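PDB 4AWD: beta-porphyranase B, which hydrolyses the sulfated red-algal polysaccharide porphyran at the (1->4) linkages between beta-D-galactopyranose and alpha-L-galactopyranose-6-sulfate, releasing mostly a disaccharide. Local coordinates for residues A250-K254 with T264-T269; S173-L177 with P275-M280; W199-M203 with Y231-S236; R139-L144 with S236-T242. All blocks are in the same frame, centred on the assembly; numbering follows the deposited sequence.

Contact 1. Residues A250-K254 with T264-T269; sequences ANTVK and TIKPTT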
loop_
_atom_site.group_PDB
_atom_site.type_symbol
_atom_site.label_atom_id
_atom_site.label_comp_id
_atom_site.label_asym_id
_atom_site.label_seq_id
_atom_site.Cartn_x
_atom_site.Cartn_y
_atom_site.Cartn_z
ATOM N N ALA A 250 -2.509 9.404 -16.063
ATOM C CA ALA A 250 -2.179 10.390 -15.057
ATOM C C ALA A 250 -3.403 10.948 -14.353
ATOM O O ALA A 250 -3.261 11.599 -13.322
ATOM C CB ALA A 250 -1.362 11.495 -15.657
ATOM N N ASN A 251 -4.597 10.687 -14.880
ATOM C CA ASN A 251 -5.836 11.202 -14.274
ATOM C C ASN A 251 -6.809 10.142 -13.731
ATOM O O ASN A 251 -7.907 10.488 -13.275
ATOM C CB ASN A 251 -6.587 12.095 -15.262
ATOM C CG ASN A 251 -5.797 13.317 -15.650
ATOM O OD1 ASN A 251 -5.080 13.302 -16.644
ATOM N ND2 ASN A 251 -5.906 14.382 -14.861
ATOM N N THR A 252 -6.423 8.869 -13.774
ATOM C CA THR A 252 -7.413 7.793 -13.632
ATOM C C THR A 252 -6.846 6.500 -13.078
ATOM O O THR A 252 -5.929 5.914 -13.644
ATOM C CB THR A 252 -8.060 7.492 -14.991
ATOM O OG1 THR A 252 -8.261 8.729 -15.681
ATOM C CG2 THR A 252 -9.399 6.756 -14.829
ATOM N N VAL A 253 -7.412 6.057 -11.969
ATOM C CA VAL A 253 -7.042 4.794 -11.353
ATOM C C VAL A 253 -8.332 4.045 -11.044
ATOM O O VAL A 253 -9.306 4.654 -10.618
ATOM C CB VAL A 253 -6.221 5.004 -10.067
ATOM C CG1 VAL A 253 -5.638 3.694 -9.631
ATOM C CG2 VAL A 253 -5.075 6.001 -10.298
ATOM N N LYS A 254 -8.349 2.737 -11.301
ATOM C CA LYS A 254 -9.570 1.925 -11.165
ATOM C C LYS A 254 -9.319 0.693 -10.295
ATOM O O LYS A 254 -8.365 -0.051 -10.524
ATOM C CB LYS A 254 -10.088 1.491 -12.543
ATOM C CG LYS A 254 -10.347 2.649 -13.507
ATOM C CD LYS A 254 -11.069 2.223 -14.810
ATOM C CE LYS A 254 -11.467 3.460 -15.629
ATOM N NZ LYS A 254 -12.103 3.152 -16.975
ATOM N N THR A 264 -13.773 4.066 -9.473
ATOM C CA THR A 264 -12.686 4.866 -10.009
ATOM C C THR A 264 -12.339 6.006 -9.061
ATOM O O THR A 264 -13.212 6.536 -8.353
ATOM C CB THR A 264 -13.117 5.476 -11.345
ATOM O OG1 THR A 264 -13.442 4.421 -12.260
ATOM C CG2 THR A 264 -12.022 6.322 -11.947
ATOM N N ILE A 265 -11.066 6.387 -9.040
ATOM C CA ILE A 265 -10.712 7.671 -8.477
ATOM C C ILE A 265 -9.934 8.473 -9.501
ATOM O O ILE A 265 -8.915 8.010 -10.013
ATOM C CB ILE A 265 -9.915 7.561 -7.149
ATOM C CG1 ILE A 265 -10.712 6.784 -6.092
ATOM C CG2 ILE A 265 -9.541 8.950 -6.645
ATOM C CD1 ILE A 265 -9.977 6.581 -4.772
ATOM N N LYS A 266 -10.429 9.668 -9.812
ATOM C CA LYS A 266 -9.650 10.635 -10.566
ATOM C C LYS A 266 -8.890 11.474 -9.547
ATOM O O LYS A 266 -9.509 12.248 -8.819
ATOM C CB LYS A 266 -10.558 11.528 -11.423
ATOM C CG LYS A 266 -11.656 10.793 -12.224
ATOM C CD LYS A 266 -11.139 10.061 -13.451
ATOM C CE LYS A 266 -11.209 10.928 -14.710
ATOM N NZ LYS A 266 -10.404 10.331 -15.849
ATOM N N PRO A 267 -7.551 11.312 -9.461
ATOM C CA PRO A 267 -6.811 12.101 -8.466
ATOM C C PRO A 267 -6.922 13.587 -8.791
ATOM O O PRO A 267 -7.117 13.956 -9.962
ATOM C CB PRO A 267 -5.362 11.611 -8.612
ATOM C CG PRO A 267 -5.451 10.304 -9.300
ATOM C CD PRO A 267 -6.653 10.412 -10.211
ATOM N N THR A 268 -6.809 14.415 -7.758
ATOM C CA THR A 268 -7.169 15.828 -7.842
ATOM C C THR A 268 -6.239 16.634 -8.758
ATOM O O THR A 268 -5.015 16.457 -8.743
ATOM C CB THR A 268 -7.257 16.471 -6.433
ATOM O OG1 THR A 268 -7.434 17.889 -6.548
ATOM C CG2 THR A 268 -6.010 16.202 -5.651
ATOM N N THR A 269 -6.848 17.509 -9.555
ATOM C CA THR A 269 -6.120 18.327 -10.511
ATOM C C THR A 269 -5.859 19.727 -9.947
ATOM O O THR A 269 -5.537 20.666 -10.702
ATOM C CB THR A 269 -6.871 18.445 -11.837
ATOM O OG1 THR A 269 -8.196 18.955 -11.589
ATOM C CG2 THR A 269 -6.947 17.101 -12.526
HETATM O O HOH W 1 -7.704 13.353 -12.419
#

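Contact 2. Residues S173-L177 with P275-M280; sequences SSQEL and PFDRPM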
loop_
_atom_site.group_PDB
_atom_site.type_symbol
_atom_site.label_atom_id
_atom_site.label_comp_id
_atom_site.label_asym_id
_atom_site.label_seq_id
_atom_site.Cartn_x
_atom_site.Cartn_y
_atom_site.Cartn_z
ATOM N N SER A 173 5.979 18.309 -4.178
ATOM C CA SER A 173 4.863 17.406 -4.396
ATOM C C SER A 173 5.323 15.953 -4.534
ATOM O O SER A 173 6.458 15.676 -4.931
ATOM C CB SER A 173 4.051 17.831 -5.622
ATOM O OG SER A 173 4.804 17.661 -6.815
ATOM N N SER A 174 4.431 15.040 -4.165
ATOM C CA SER A 174 4.604 13.611 -4.408
ATOM C C SER A 174 3.226 12.973 -4.523
ATOM O O SER A 174 2.213 13.642 -4.321
ATOM C CB SER A 174 5.421 12.945 -3.304
ATOM O OG SER A 174 4.735 12.958 -2.065
ATOM N N GLN A 175 3.186 11.694 -4.881
ATOM C CA GLN A 175 1.918 10.990 -5.025
ATOM C C GLN A 175 1.960 9.642 -4.317
ATOM O O GLN A 175 3.029 9.111 -4.023
ATOM C CB GLN A 175 1.528 10.817 -6.499
ATOM C CG GLN A 175 1.368 12.118 -7.278
ATOM C CD GLN A 175 2.707 12.683 -7.763
ATOM O OE1 GLN A 175 3.540 11.964 -8.308
ATOM N NE2 GLN A 175 2.909 13.978 -7.555
ATOM N N GLU A 176 0.779 9.098 -4.072
ATOM C CA GLU A 176 0.619 7.926 -3.257
ATOM C C GLU A 176 -0.677 7.250 -3.668
ATOM O O GLU A 176 -1.735 7.887 -3.687
ATOM C CB GLU A 176 0.556 8.326 -1.775
ATOM C CG GLU A 176 0.533 7.165 -0.799
ATOM C CD GLU A 176 0.708 7.622 0.636
ATOM O OE1 GLU A 176 0.942 8.832 0.871
ATOM O OE2 GLU A 176 0.597 6.780 1.543
ATOM N N LEU A 177 -0.579 5.969 -3.994
ATOM C CA LEU A 177 -1.705 5.206 -4.502
ATOM C C LEU A 177 -1.945 4.013 -3.589
ATOM O O LEU A 177 -1.152 3.067 -3.548
ATOM C CB LEU A 177 -1.451 4.781 -5.965
ATOM C CG LEU A 177 -2.295 3.721 -6.705
ATOM C CD1 LEU A 177 -3.773 4.035 -6.664
ATOM C CD2 LEU A 177 -1.843 3.598 -8.164
ATOM N N PRO A 275 -1.838 14.873 -12.392
ATOM C CA PRO A 275 -1.262 14.643 -11.054
ATOM C C PRO A 275 -0.498 13.325 -10.881
ATOM O O PRO A 275 0.447 13.275 -10.076
ATOM C CB PRO A 275 -2.483 14.681 -10.128
ATOM C CG PRO A 275 -3.641 14.365 -11.008
ATOM C CD PRO A 275 -3.310 14.966 -12.339
ATOM N N PHE A 276 -0.887 12.279 -11.609
ATOM C CA PHE A 276 -0.191 10.988 -11.494
ATOM C C PHE A 276 0.736 10.661 -12.666
ATOM O O PHE A 276 0.840 9.509 -13.087
ATOM C CB PHE A 276 -1.172 9.837 -11.201
ATOM C CG PHE A 276 -1.522 9.700 -9.738
ATOM C CD1 PHE A 276 -1.618 10.822 -8.916
ATOM C CD2 PHE A 276 -1.773 8.451 -9.186
ATOM C CE1 PHE A 276 -1.939 10.698 -7.570
ATOM C CE2 PHE A 276 -2.090 8.318 -7.839
ATOM C CZ PHE A 276 -2.170 9.449 -7.029
ATOM N N ASP A 277 1.427 11.688 -13.162
ATOM C CA ASP A 277 2.361 11.532 -14.275
ATOM C C ASP A 277 3.774 11.104 -13.850
ATOM O O ASP A 277 4.718 11.212 -14.631
ATOM C CB ASP A 277 2.417 12.804 -15.138
ATOM C CG ASP A 277 2.870 14.040 -14.361
ATOM O OD1 ASP A 277 3.334 13.914 -13.195
ATOM O OD2 ASP A 277 2.737 15.162 -14.932
ATOM N N ARG A 278 3.914 10.627 -12.619
ATOM C CA ARG A 278 5.210 10.175 -12.130
ATOM C C ARG A 278 5.167 8.720 -11.653
ATOM O O ARG A 278 4.229 8.320 -10.949
ATOM C CB ARG A 278 5.690 11.054 -10.985
ATOM C CG ARG A 278 6.217 12.420 -11.365
ATOM C CD ARG A 278 6.654 13.124 -10.080
ATOM N NE ARG A 278 7.588 12.266 -9.345
ATOM C CZ ARG A 278 7.797 12.304 -8.030
ATOM N NH1 ARG A 278 7.145 13.172 -7.253
ATOM N NH2 ARG A 278 8.677 11.471 -7.497
ATOM N N PRO A 279 6.201 7.932 -12.003
ATOM C CA PRO A 279 6.264 6.532 -11.573
ATOM C C PRO A 279 6.460 6.393 -10.048
ATOM O O PRO A 279 6.764 7.387 -9.356
ATOM C CB PRO A 279 7.480 6.007 -12.328
ATOM C CG PRO A 279 8.391 7.223 -12.434
ATOM C CD PRO A 279 7.442 8.360 -12.690
ATOM N N MET A 280 6.285 5.171 -9.537
ATOM C CA MET A 280 6.325 4.907 -8.095
ATOM C C MET A 280 7.067 3.628 -7.750
ATOM O O MET A 280 7.344 2.783 -8.624
ATOM C CB MET A 280 4.900 4.787 -7.535
ATOM C CG MET A 280 4.096 6.071 -7.516
ATOM S SD MET A 280 2.398 5.803 -6.938
ATOM C CE MET A 280 1.718 7.418 -7.291
HETATM O O HOH W 2 5.460 15.281 -7.767
HETATM O O HOH W 3 2.474 9.907 -10.112
#

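Contact 3. Residues W199-M203 with Y231-S236; sequences WNMQM and YMTDPS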
loop_
_atom_site.group_PDB
_atom_site.type_symbol
_atom_site.label_atom_id
_atom_site.label_comp_id
_atom_site.label_asym_id
_atom_site.label_seq_id
_atom_site.Cartn_x
_atom_site.Cartn_y
_atom_site.Cartn_z
ATOM N N TRP A 199 -14.697 -1.251 8.615
ATOM C CA TRP A 199 -13.516 -0.954 7.814
ATOM C C TRP A 199 -12.793 -2.212 7.299
ATOM O O TRP A 199 -12.192 -2.181 6.232
ATOM C CB TRP A 199 -12.558 -0.097 8.618
ATOM C CG TRP A 199 -11.677 0.792 7.811
ATOM C CD1 TRP A 199 -12.066 1.845 7.023
ATOM C CD2 TRP A 199 -10.250 0.748 7.748
ATOM N NE1 TRP A 199 -10.964 2.456 6.471
ATOM C CE2 TRP A 199 -9.837 1.798 6.894
ATOM C CE3 TRP A 199 -9.276 -0.080 8.330
ATOM C CZ2 TRP A 199 -8.490 2.043 6.601
ATOM C CZ3 TRP A 199 -7.923 0.165 8.041
ATOM C CH2 TRP A 199 -7.549 1.220 7.185
ATOM N N ASN A 200 -12.865 -3.302 8.070
ATOM C CA ASN A 200 -12.367 -4.602 7.644
ATOM C C ASN A 200 -13.193 -5.292 6.548
ATOM O O ASN A 200 -12.822 -6.398 6.101
ATOM C CB ASN A 200 -12.200 -5.541 8.849
ATOM C CG ASN A 200 -13.530 -6.022 9.422
ATOM O OD1 ASN A 200 -14.460 -5.235 9.626
ATOM N ND2 ASN A 200 -13.612 -7.331 9.698
ATOM N N MET A 201 -14.293 -4.648 6.128
ATOM C CA MET A 201 -15.191 -5.176 5.082
ATOM C C MET A 201 -15.477 -4.172 3.972
ATOM O O MET A 201 -16.537 -4.230 3.337
ATOM C CB MET A 201 -16.535 -5.639 5.666
ATOM C CG MET A 201 -16.413 -6.779 6.643
ATOM S SD MET A 201 -17.977 -7.293 7.361
ATOM C CE MET A 201 -17.385 -7.616 9.013
ATOM N N GLN A 202 -14.552 -3.250 3.743
ATOM C CA GLN A 202 -14.754 -2.225 2.735
ATOM C C GLN A 202 -13.495 -2.119 1.884
ATOM O O GLN A 202 -12.385 -2.307 2.383
ATOM C CB GLN A 202 -15.138 -0.855 3.361
ATOM C CG GLN A 202 -16.392 -0.839 4.306
ATOM C CD GLN A 202 -17.752 -0.988 3.581
ATOM O OE1 GLN A 202 -17.811 -0.911 2.353
ATOM N NE2 GLN A 202 -18.848 -1.200 4.349
ATOM N N MET A 203 -13.674 -1.838 0.595
ATOM C CA MET A 203 -12.551 -1.634 -0.323
ATOM C C MET A 203 -12.049 -0.223 -0.085
ATOM O O MET A 203 -12.428 0.720 -0.790
ATOM C CB MET A 203 -13.015 -1.816 -1.777
ATOM C CG MET A 203 -11.928 -1.818 -2.854
ATOM S SD MET A 203 -10.835 -3.248 -2.740
ATOM C CE MET A 203 -9.577 -2.828 -3.943
ATOM N N TYR A 231 -18.341 -0.620 -2.611
ATOM C CA TYR A 231 -17.283 -0.528 -1.601
ATOM C C TYR A 231 -17.231 -1.825 -0.780
ATOM O O TYR A 231 -16.377 -1.973 0.101
ATOM C CB TYR A 231 -17.568 0.616 -0.618
ATOM C CG TYR A 231 -17.792 1.985 -1.224
ATOM C CD1 TYR A 231 -17.217 2.340 -2.446
ATOM C CD2 TYR A 231 -18.560 2.945 -0.550
ATOM C CE1 TYR A 231 -17.417 3.612 -2.996
ATOM C CE2 TYR A 231 -18.765 4.219 -1.085
ATOM C CZ TYR A 231 -18.186 4.548 -2.308
ATOM O OH TYR A 231 -18.374 5.797 -2.855
ATOM N N MET A 232 -18.145 -2.752 -1.065
ATOM C CA MET A 232 -18.410 -3.885 -0.166
ATOM C C MET A 232 -17.410 -5.020 -0.317
ATOM O O MET A 232 -17.140 -5.503 -1.416
ATOM C CB MET A 232 -19.836 -4.427 -0.357
ATOM C CG MET A 232 -20.960 -3.399 -0.131
ATOM S SD MET A 232 -21.102 -2.848 1.585
ATOM C CE MET A 232 -21.989 -4.236 2.329
ATOM N N THR A 233 -16.903 -5.479 0.811
ATOM C CA THR A 233 -15.810 -6.424 0.814
ATOM C C THR A 233 -16.008 -7.468 1.918
ATOM O O THR A 233 -16.867 -7.310 2.772
ATOM C CB THR A 233 -14.485 -5.607 0.850
ATOM O OG1 THR A 233 -13.842 -5.692 -0.438
ATOM C CG2 THR A 233 -13.562 -6.002 1.963
ATOM N N ASP A 234 -15.267 -8.566 1.868
ATOM C CA ASP A 234 -15.392 -9.605 2.885
ATOM C C ASP A 234 -14.419 -9.328 4.029
ATOM O O ASP A 234 -13.421 -8.643 3.821
ATOM C CB ASP A 234 -15.105 -10.973 2.270
ATOM C CG ASP A 234 -16.009 -11.279 1.105
ATOM O OD1 ASP A 234 -17.220 -11.501 1.328
ATOM O OD2 ASP A 234 -15.508 -11.300 -0.034
ATOM N N PRO A 235 -14.699 -9.867 5.241
ATOM C CA PRO A 235 -13.806 -9.606 6.389
ATOM C C PRO A 235 -12.339 -9.910 6.028
ATOM O O PRO A 235 -12.009 -11.044 5.663
ATOM C CB PRO A 235 -14.347 -10.539 7.479
ATOM C CG PRO A 235 -15.780 -10.766 7.115
ATOM C CD PRO A 235 -15.808 -10.775 5.609
ATOM N N SER A 236 -11.482 -8.894 6.094
ATOM C CA SER A 236 -10.154 -8.980 5.483
ATOM C C SER A 236 -9.241 -10.047 6.106
ATOM O O SER A 236 -8.385 -10.599 5.430
ATOM C CB SER A 236 -9.474 -7.613 5.470
ATOM O OG SER A 236 -9.407 -7.081 6.776
#

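Contact 4. Residues R139-L144 with S236-T242; sequences RMKASL and SAEDFHT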
loop_
_atom_site.group_PDB
_atom_site.type_symbol
_atom_site.label_atom_id
_atom_site.label_comp_id
_atom_site.label_asym_id
_atom_site.label_seq_id
_atom_site.Cartn_x
_atom_site.Cartn_y
_atom_site.Cartn_z
ATOM N N ARG A 139 -2.849 -10.797 -3.636
ATOM C CA ARG A 139 -3.726 -11.694 -2.877
ATOM C C ARG A 139 -3.248 -11.652 -1.421
ATOM O O ARG A 139 -2.163 -12.143 -1.092
ATOM C CB ARG A 139 -3.699 -13.129 -3.428
ATOM C CG ARG A 139 -4.923 -13.957 -3.022
ATOM C CD ARG A 139 -5.138 -15.229 -3.873
ATOM N NE ARG A 139 -4.521 -16.371 -3.217
ATOM C CZ ARG A 139 -5.156 -17.278 -2.482
ATOM N NH1 ARG A 139 -6.471 -17.244 -2.327
ATOM N NH2 ARG A 139 -4.458 -18.247 -1.914
ATOM N N MET A 140 -4.070 -11.051 -0.562
ATOM C CA MET A 140 -3.692 -10.748 0.808
ATOM C C MET A 140 -4.709 -11.317 1.792
ATOM O O MET A 140 -5.924 -11.305 1.546
ATOM C CB MET A 140 -3.589 -9.218 1.019
ATOM C CG MET A 140 -3.108 -8.799 2.407
ATOM S SD MET A 140 -3.129 -7.011 2.571
ATOM C CE MET A 140 -4.911 -6.732 2.720
ATOM N N LYS A 141 -4.213 -11.807 2.915
ATOM C CA LYS A 141 -5.092 -12.083 4.044
ATOM C C LYS A 141 -4.598 -11.210 5.179
ATOM O O LYS A 141 -3.401 -11.221 5.481
ATOM C CB LYS A 141 -5.072 -13.580 4.415
ATOM C CG LYS A 141 -5.946 -13.915 5.651
ATOM C CD LYS A 141 -6.303 -15.403 5.780
ATOM C CE LYS A 141 -5.193 -16.210 6.429
ATOM N NZ LYS A 141 -5.772 -17.253 7.327
ATOM N N ALA A 142 -5.493 -10.422 5.770
ATOM C CA ALA A 142 -5.089 -9.481 6.848
ATOM C C ALA A 142 -4.782 -10.208 8.142
ATOM O O ALA A 142 -5.342 -11.266 8.402
ATOM C CB ALA A 142 -6.154 -8.399 7.093
ATOM N N SER A 143 -3.886 -9.632 8.944
ATOM C CA SER A 143 -3.642 -10.118 10.302
ATOM C C SER A 143 -4.903 -9.890 11.124
ATOM O O SER A 143 -5.614 -8.905 10.882
ATOM C CB SER A 143 -2.465 -9.378 10.933
ATOM O OG SER A 143 -2.755 -7.994 11.062
ATOM N N LEU A 144 -5.197 -10.805 12.057
ATOM C CA LEU A 144 -6.305 -10.643 13.008
ATOM C C LEU A 144 -5.816 -9.768 14.161
ATOM O O LEU A 144 -5.528 -10.230 15.267
ATOM C CB LEU A 144 -6.841 -11.992 13.498
ATOM C CG LEU A 144 -8.274 -11.996 14.086
ATOM C CD1 LEU A 144 -9.312 -11.658 13.047
ATOM C CD2 LEU A 144 -8.633 -13.332 14.739
ATOM N N SER A 236 -11.482 -8.894 6.094
ATOM C CA SER A 236 -10.154 -8.980 5.483
ATOM C C SER A 236 -9.241 -10.047 6.106
ATOM O O SER A 236 -8.385 -10.599 5.430
ATOM C CB SER A 236 -9.474 -7.613 5.470
ATOM O OG SER A 236 -9.407 -7.081 6.776
ATOM N N ALA A 237 -9.459 -10.352 7.381
ATOM C CA ALA A 237 -8.638 -11.334 8.107
ATOM C C ALA A 237 -9.092 -12.788 7.964
ATOM O O ALA A 237 -8.364 -13.706 8.342
ATOM C CB ALA A 237 -8.553 -10.961 9.570
ATOM N N GLU A 238 -10.284 -13.006 7.425
ATOM C CA GLU A 238 -10.831 -14.367 7.358
ATOM C C GLU A 238 -10.342 -15.157 6.150
ATOM O O GLU A 238 -10.386 -16.393 6.151
ATOM C CB GLU A 238 -12.368 -14.370 7.387
ATOM C CG GLU A 238 -13.029 -13.701 8.613
ATOM C CD GLU A 238 -12.397 -14.053 9.973
ATOM O OE1 GLU A 238 -11.733 -15.109 10.115
ATOM O OE2 GLU A 238 -12.570 -13.247 10.922
ATOM N N ASP A 239 -9.894 -14.460 5.115
ATOM C CA ASP A 239 -9.501 -15.157 3.906
ATOM C C ASP A 239 -8.666 -14.301 2.975
ATOM O O ASP A 239 -8.551 -13.079 3.142
ATOM C CB ASP A 239 -10.743 -15.680 3.167
ATOM C CG ASP A 239 -10.500 -17.015 2.481
ATOM O OD1 ASP A 239 -9.331 -17.469 2.378
ATOM O OD2 ASP A 239 -11.501 -17.611 2.034
ATOM N N PHE A 240 -8.072 -14.970 1.998
ATOM C CA PHE A 240 -7.282 -14.309 0.989
ATOM C C PHE A 240 -8.237 -13.695 0.008
ATOM O O PHE A 240 -9.221 -14.314 -0.390
ATOM C CB PHE A 240 -6.393 -15.307 0.256
ATOM C CG PHE A 240 -5.138 -15.645 0.989
ATOM C CD1 PHE A 240 -4.000 -14.843 0.850
ATOM C CD2 PHE A 240 -5.082 -16.775 1.808
ATOM C CE1 PHE A 240 -2.834 -15.149 1.518
ATOM C CE2 PHE A 240 -3.934 -17.091 2.493
ATOM C CZ PHE A 240 -2.797 -16.277 2.357
ATOM N N HIS A 241 -7.950 -12.461 -0.368
ATOM C CA HIS A 241 -8.700 -11.812 -1.413
ATOM C C HIS A 241 -7.751 -11.033 -2.291
ATOM O O HIS A 241 -6.604 -10.761 -1.934
ATOM C CB HIS A 241 -9.795 -10.896 -0.840
ATOM C CG HIS A 241 -10.854 -11.626 -0.076
ATOM N ND1 HIS A 241 -11.912 -12.261 -0.691
ATOM C CD2 HIS A 241 -11.024 -11.816 1.255
ATOM C CE1 HIS A 241 -12.681 -12.818 0.230
ATOM N NE2 HIS A 241 -12.163 -12.565 1.419
ATOM N N THR A 242 -8.269 -10.643 -3.430
ATOM C CA THR A 242 -7.498 -10.010 -4.463
ATOM C C THR A 242 -7.806 -8.506 -4.410
ATOM O O THR A 242 -8.972 -8.107 -4.369
ATOM C CB THR A 242 -7.852 -10.734 -5.811
ATOM O OG1 THR A 242 -6.857 -11.733 -6.081
ATOM C CG2 THR A 242 -7.959 -9.816 -6.959
HETATM O O HOH W 4 -8.185 -9.871 2.497
#

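Contact 1. Residues A250-K254 with T264-T269
Lys266 NZ donates to Thr252 OG1 over 2.7 Å, joining two side chains that run alongside each other. The lysine gets there by folding twice, at chi2 (-76°) and chi3 (-92°), which brings CD and CE past the carbonyl oxygen of Asn251. Thr252 OG1 is gripped by two groups, Lys266 NZ and Asp249 OD1, which fixes the position of the hydroxyl. In the backbone, Val253 and Ile265 form an antiparallel hydrogen-bonded pair, with Val253 N to Ile265 O at 3.1 Å and Ile265 N to Val253 O at 2.9 Å. This is the open end of the beta hairpin of strands 252-257 and 260-265. One step further out a water donates to Asn251 O (3.0 Å) and to Pro267 O (2.6 Å) while accepting from Asn251 ND2, which also bonds Asp273 O. Packing surrounds these bonds: Pro267 CD rests 3.3 Å from Asn251 O, and the methyls Thr252 CG2 and Thr264 CG2 meet at 3.9 Å. Pro267 has no N-H to offer where the next strand bond would fall, so a lysine-threonine bond and a bridging water hold the hairpin's end instead.

Contact 2. Residues S173-L177 with P275-M280
Gln175 lays its CB over one face of the Phe276 ring, 4.1 Å from the centroid and 28° off the normal, a CH-pi contact between two side chains that pass in opposite senses. The strand beneath, 168-182, belongs to the jelly-roll beta-sandwich of family GH16 and carries Glu176, by similarity the nucleophile. Gln175 and Leu177 face the loop 275-280, whereas Glu176 between them turns away from it, and its OE1 bonds Trp210 NE1.

A bend at chi2 (82°) swings the Gln175 amide off the ring toward Arg278, which crosses it at about a right angle with amide and guanidinium planes 88° apart. Water links the two. One molecule, at the guanidinium edge and in its plane, accepts from Arg278 NH1 at 2.7 Å and from Gln175 NE2 at 2.9 Å; it also lies 2.6 Å from Ser173 OG, which ties it to the strand. Another donates to Gln175 OE1 at 2.9 Å and to Arg278 O. With both ends of the amide engaged, its rotation is well defined. The far branch of the guanidinium, NH2, is taken by Arg156 O on the neighbouring strand 149-163.

Met280 closes the apolar side. Its chain is extended beyond CG and drives the methyl CE to 3.5 Å from Gln175 CB, while the sulfur SD passes Leu177 CB at 4.1 Å. Farther along the strand it is the edge of the phenyl ring that is met: Phe276 CZ stands 3.7 Å from the carbonyl oxygen of Glu176, which lies near the ring plane.

Contact 3. Residues W199-M203 with Y231-S236
Thr233 pushes its methyl against the peptide that joins Met201 to Gln202, with CG2 3.3 Å from Met201 C and 3.4 Å from Gln202 N. This is the close-packed part of the contact, and backbone bonds pin it along its length. Thr233 N donates to Met201 O at 2.8 Å, approaching from above the carbonyl plane, 53° out of it. Ser236 N meets Asn200 O at 2.8 Å, and Met203 N reaches Tyr231 O at 2.8 Å. The same Tyr231 oxygen lies 3.1 Å from Gln202 CA, a CA-H...O contact. Gln202 and Met232 make a single backbone bridge, so two loops run together briefly without becoming a sheet. Ser236 OG comes to 3.5 Å from Asn200 O.

The other side is looser. Met201 extends its chain through chi2 (178°) and crosses the Pro235 ring, with CE touching Pro235 CG at 4.0 Å in a partly exposed patch. The exposed Met232 keeps company with Gln202. Tyr231 leads its ring away from the contact to Arg225, in a cation-pi pair.

Joined in this way are the loop that leads into strand 204-213 and the loop that leads into strand 241-249 of the GH16 jelly roll. Met203 sits on Phe255 and Tyr257 of strand 252-257, Asp234 OD2 bonds Tyr257 OH, and Ser236 touches Thr182 of strand 168-182.

Contact 4. Residues R139-L144 with S236-T242
Arg139 stretches across Phe240 and can be followed outward atom by atom. Its CB passes the carbonyl oxygen of His241 at the edge of contact. CG, anti to the backbone N, lies 3.8 Å from both His241 O and Phe240 CB. A bend at chi3 (94°) then turns the head group back over the aromatic residue. NE, still 4.1 Å from Phe240 CB, directs its N-H along the guanidinium plane and forms a salt bridge with Asp312 OD2, from a residue that also binds the calcium ion. CZ lies against Phe240 CB, and NH1 comes to 3.2 Å from that same CB. NH2 hangs over the ring face toward its rim, so that the guanidinium lies flat on the ring, centres 4.5 Å apart and planes at 24°. With NE paired to the carboxylate and a face against Phe240, the group is fixed in orientation.

Lys141 takes the opposite face of Phe240, its CB 3.8 Å from the ring centroid and almost on the normal. The ring is thus sandwiched between alternate residues of strand 134-141, an antiparallel neighbour of strand 241-249 in the GH16 jelly roll. Between them Met140 points to the other side of the sheet, touching Ile180 and Thr182, and pairs with His241: Met140 N to His241 O is 2.9 Å, and His241 N bonds back to Met140 O.

Past the strand, Ala142 N donates to Ser236 O at 2.9 Å. Further along, Leu144 CD1 packs on Ala237 CB at 3.6 Å.

How the contacts relate
The four contacts form two touching pairs in the jelly roll. Contacts 1 and 2 meet where Ala250 O lies 3.0 Å from Phe276 N, probably a hydrogen bond, and where Val253 CG1 packs on Leu177 CD1 at 3.5 Å. Contacts 3 and 4, centres about 10 Å apart, share Ser236. Contacts 2 and 4 lie on opposite sides of the chain's centre, with centres about 27 Å apart. Contact 2 holds Glu176, the probable nucleophile, whose side chain is about 3 Å from a glycerol probably from the crystallisation liquor. The others approach the side chain of Glu181, probable proton donor: those of Met140, Ser236 and contact 1's Ile265 are about 8, 9 and 10 Å away.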